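Uracil-DNA glycosylase (Sulfolobus tokodaii str. 7, PDB 4ZBX) belongs to the uracil-DNA glycosylase superfamily, as a small single-chain alpha/beta protein that carries an iron/sulfur cluster. Local coordinates at residues A[41-46]-A[86-91]. Residues are numbered along the deposited sequence; the frame is centred on the assembly and turned at random.
Sequences GEAPGE and CRPPNN. With SF4 (iron/sulfur cluster), chain B.
Arg87 runs alongside the backbone of Pro44 and Gly45 and meets Glu46 at its far end. Arg87 swings CG directly opposite its own N (chi1 -180°) and stays extended as far as NE, so that its methylenes follow the opposing loop: CG lies 3.4 Å from Pro44 O and CD 3.7 Å from Gly45 O. Glu46 then lays its CG over one face of the guanidinium, and its OE2 forms a salt bridge to Arg87 NH2 at 3.1 Å. Carboxylate and guanidinium planes stand 84° apart, which excludes a coplanar, two-pronged pairing. Rotation of the guanidinium is further limited by Asn91, whose OD1 accepts from Arg87 NE at 2.8 Å; the N-H...O angle of 143° makes the bond bent, and NE sits above the carbonyl plane instead of on a lone pair. A water donating to both Asn91 OD1 and Pro44 O links the loops a second time. Toward the interior the contact becomes apolar: Ala43 CB packs on Pro88 CD at 3.6 Å, and the Pro44 ring covers the Cys86 backbone. Cys86 CB points away from segment 41-46, and its SG ligates FE3 of the cluster at 2.5 Å. The two loops follow the neighbouring parallel strands 37-41 and 79-82, and Gly45 occupies the N-cap position of helix 46-51; such a pairing of strand-end loops, one bearing a cluster cysteine, fits the alpha/beta fold of iron/sulfur uracil-DNA glycosylases.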
ATOM      1  N   GLY A  41      -0.930  -1.008   1.203  1.00 16.55           N
ATOM      2  CA  GLY A  41      -1.938  -1.516   2.111  1.00 18.13           C
ATOM      3  C   GLY A  41      -1.483  -1.449   3.560  1.00 17.69           C
ATOM      4  O   GLY A  41      -0.465  -0.838   3.881  1.00 17.56           O
ATOM      5  N   GLU A  42      -2.247  -2.082   4.447  1.00 18.66           N
ATOM      6  CA  GLU A  42      -2.000  -2.015   5.883  1.00 23.70           C
ATOM      7  C   GLU A  42      -0.945  -3.009   6.417  1.00 30.16           C
ATOM      8  O   GLU A  42       0.219  -2.675   6.682  1.00 28.26           O
ATOM      9  CB  GLU A  42      -3.329  -2.257   6.611  1.00 27.91           C
ATOM     10  CG  GLU A  42      -4.521  -1.569   5.920  1.00 32.80           C
ATOM     11  CD  GLU A  42      -4.631  -0.097   6.286  1.00 34.43           C
ATOM     12  OE1 GLU A  42      -5.333   0.217   7.281  1.00 37.69           O
ATOM     13  OE2 GLU A  42      -4.006   0.739   5.596  1.00 26.01           O
ATOM     14  N   ALA A  43      -1.386  -4.227   6.644  1.00 24.78           N
ATOM     15  CA  ALA A  43      -0.455  -5.314   6.951  1.00 19.63           C
ATOM     16  C   ALA A  43      -0.951  -6.537   6.192  1.00 22.95           C
ATOM     17  O   ALA A  43      -2.121  -6.582   5.809  1.00 27.78           O
ATOM     18  CB  ALA A  43      -0.397  -5.567   8.455  1.00 23.02           C
ATOM     19  N   PRO A  44      -0.083  -7.537   5.987  1.00 20.81           N
ATOM     20  CA  PRO A  44      -0.522  -8.797   5.370  1.00 22.81           C
ATOM     21  C   PRO A  44      -1.644  -9.482   6.137  1.00 21.56           C
ATOM     22  O   PRO A  44      -1.696  -9.435   7.383  1.00 20.63           O
ATOM     23  CB  PRO A  44       0.740  -9.669   5.406  1.00 22.49           C
ATOM     24  CG  PRO A  44       1.875  -8.696   5.458  1.00 20.92           C
ATOM     25  CD  PRO A  44       1.365  -7.535   6.266  1.00 20.57           C
ATOM     26  N   GLY A  45      -2.552 -10.101   5.390  1.00 19.12           N
ATOM     27  CA  GLY A  45      -3.515 -11.022   5.981  1.00 21.34           C
ATOM     28  C   GLY A  45      -3.018 -12.453   5.923  1.00 24.05           C
ATOM     29  O   GLY A  45      -1.835 -12.689   5.680  1.00 24.06           O
ATOM     30  N   GLU A  46      -3.914 -13.416   6.147  1.00 25.14           N
ATOM     31  CA  GLU A  46      -3.493 -14.813   6.248  1.00 30.31           C
ATOM     32  C   GLU A  46      -2.932 -15.351   4.938  1.00 25.18           C
ATOM     33  O   GLU A  46      -1.919 -16.026   4.934  1.00 27.17           O
ATOM     34  CB  GLU A  46      -4.657 -15.697   6.712  1.00 38.19           C
ATOM     35  CG  GLU A  46      -5.013 -15.496   8.172  1.00 47.64           C
ATOM     36  CD  GLU A  46      -6.128 -16.411   8.643  1.00 60.31           C
ATOM     37  OE1 GLU A  46      -6.609 -17.235   7.833  1.00 62.20           O
ATOM     38  OE2 GLU A  46      -6.514 -16.307   9.829  1.00 65.61           O
ATOM     39  N   CYS A  86       4.663  -7.868   7.931  1.00 18.80           N
ATOM     40  CA  CYS A  86       4.360  -9.167   8.509  1.00 19.21           C
ATOM     41  C   CYS A  86       2.974  -9.158   9.125  1.00 18.01           C
ATOM     42  O   CYS A  86       2.510  -8.138   9.610  1.00 22.40           O
ATOM     43  CB  CYS A  86       5.389  -9.561   9.566  1.00 20.61           C
ATOM     44  SG  CYS A  86       6.994  -9.831   8.813  1.00 25.18           S
ATOM     45  N   ARG A  87       2.311 -10.300   9.085  1.00 17.84           N
ATOM     46  CA  ARG A  87       0.948 -10.398   9.583  1.00 18.62           C
ATOM     47  C   ARG A  87       0.896 -10.273  11.110  1.00 24.01           C
ATOM     48  O   ARG A  87       1.485 -11.086  11.802  1.00 24.19           O
ATOM     49  CB  ARG A  87       0.343 -11.723   9.126  1.00 20.88           C
ATOM     50  CG  ARG A  87      -1.087 -11.972   9.564  1.00 23.98           C
ATOM     51  CD  ARG A  87      -1.478 -13.419   9.283  1.00 34.35           C
ATOM     52  NE  ARG A  87      -2.771 -13.735   9.880  1.00 43.54           N
ATOM     53  CZ  ARG A  87      -2.968 -14.692  10.783  1.00 50.45           C
ATOM     54  NH1 ARG A  87      -1.957 -15.450  11.191  1.00 52.17           N
ATOM     55  NH2 ARG A  87      -4.182 -14.895  11.269  1.00 56.24           N
ATOM     56  N   PRO A  88       0.191  -9.255  11.643  1.00 22.17           N
ATOM     57  CA  PRO A  88       0.074  -9.150  13.105  1.00 22.24           C
ATOM     58  C   PRO A  88      -0.676 -10.348  13.648  1.00 26.58           C
ATOM     59  O   PRO A  88      -1.509 -10.919  12.938  1.00 24.29           O
ATOM     60  CB  PRO A  88      -0.699  -7.829  13.304  1.00 22.29           C
ATOM     61  CG  PRO A  88      -0.428  -7.055  12.058  1.00 21.01           C
ATOM     62  CD  PRO A  88      -0.436  -8.108  10.973  1.00 22.83           C
ATOM     63  N   PRO A  89      -0.346 -10.768  14.877  1.00 29.85           N
ATOM     64  CA  PRO A  89      -0.971 -11.938  15.482  1.00 27.56           C
ATOM     65  C   PRO A  89      -2.476 -11.769  15.558  1.00 28.48           C
ATOM     66  O   PRO A  89      -2.962 -10.688  15.934  1.00 28.67           O
ATOM     67  CB  PRO A  89      -0.345 -11.992  16.878  1.00 29.33           C
ATOM     68  CG  PRO A  89       0.110 -10.616  17.144  1.00 28.70           C
ATOM     69  CD  PRO A  89       0.542 -10.066  15.816  1.00 26.20           C
ATOM     70  N   ASN A  90      -3.194 -12.827  15.192  1.00 29.25           N
ATOM     71  CA  ASN A  90      -4.641 -12.858  15.300  1.00 30.59           C
ATOM     72  C   ASN A  90      -5.260 -11.726  14.477  1.00 29.10           C
ATOM     73  O   ASN A  90      -6.368 -11.286  14.775  1.00 34.87           O
ATOM     74  CB  ASN A  90      -5.078 -12.754  16.771  1.00 33.07           C
ATOM     75  CG  ASN A  90      -4.309 -13.701  17.684  1.00 34.61           C
ATOM     76  OD1 ASN A  90      -4.262 -14.898  17.438  1.00 35.24           O
ATOM     77  ND2 ASN A  90      -3.694 -13.159  18.734  1.00 35.40           N
ATOM     78  N   ASN A  91      -4.523 -11.264  13.463  1.00 29.74           N
ATOM     79  CA  ASN A  91      -4.956 -10.191  12.561  1.00 32.76           C
ATOM     80  C   ASN A  91      -5.337  -8.876  13.243  1.00 33.78           C
ATOM     81  O   ASN A  91      -6.146  -8.111  12.714  1.00 32.92           O
ATOM     82  CB  ASN A  91      -6.135 -10.665  11.713  1.00 37.93           C
ATOM     83  CG  ASN A  91      -5.745 -11.745  10.735  1.00 42.48           C
ATOM     84  OD1 ASN A  91      -4.697 -11.661  10.092  1.00 39.08           O
ATOM     85  ND2 ASN A  91      -6.581 -12.773  10.624  1.00 48.67           N
TER
HETATM   86 FE1  SF4 B 201       8.686  -6.234  11.919  1.00 23.75          FE
HETATM   87 FE2  SF4 B 201      10.724  -6.688  10.239  1.00 22.55          FE
HETATM   88 FE3  SF4 B 201       8.394  -8.019   9.894  1.00 23.05          FE
HETATM   89 FE4  SF4 B 201       8.546  -5.385   9.363  1.00 20.90          FE
HETATM   90  S1  SF4 B 201       9.626  -7.013   8.255  1.00 20.39           S
HETATM   91  S2  SF4 B 201       6.891  -6.413  10.504  1.00 22.15           S
HETATM   92  S3  SF4 B 201      10.013  -4.689  10.978  1.00 23.57           S
HETATM   93  S4  SF4 B 201       9.825  -8.180  11.688  1.00 24.97           S
HETATM   94  O   HOH W   1      -3.666  -8.897   9.215  1.00 37.61           O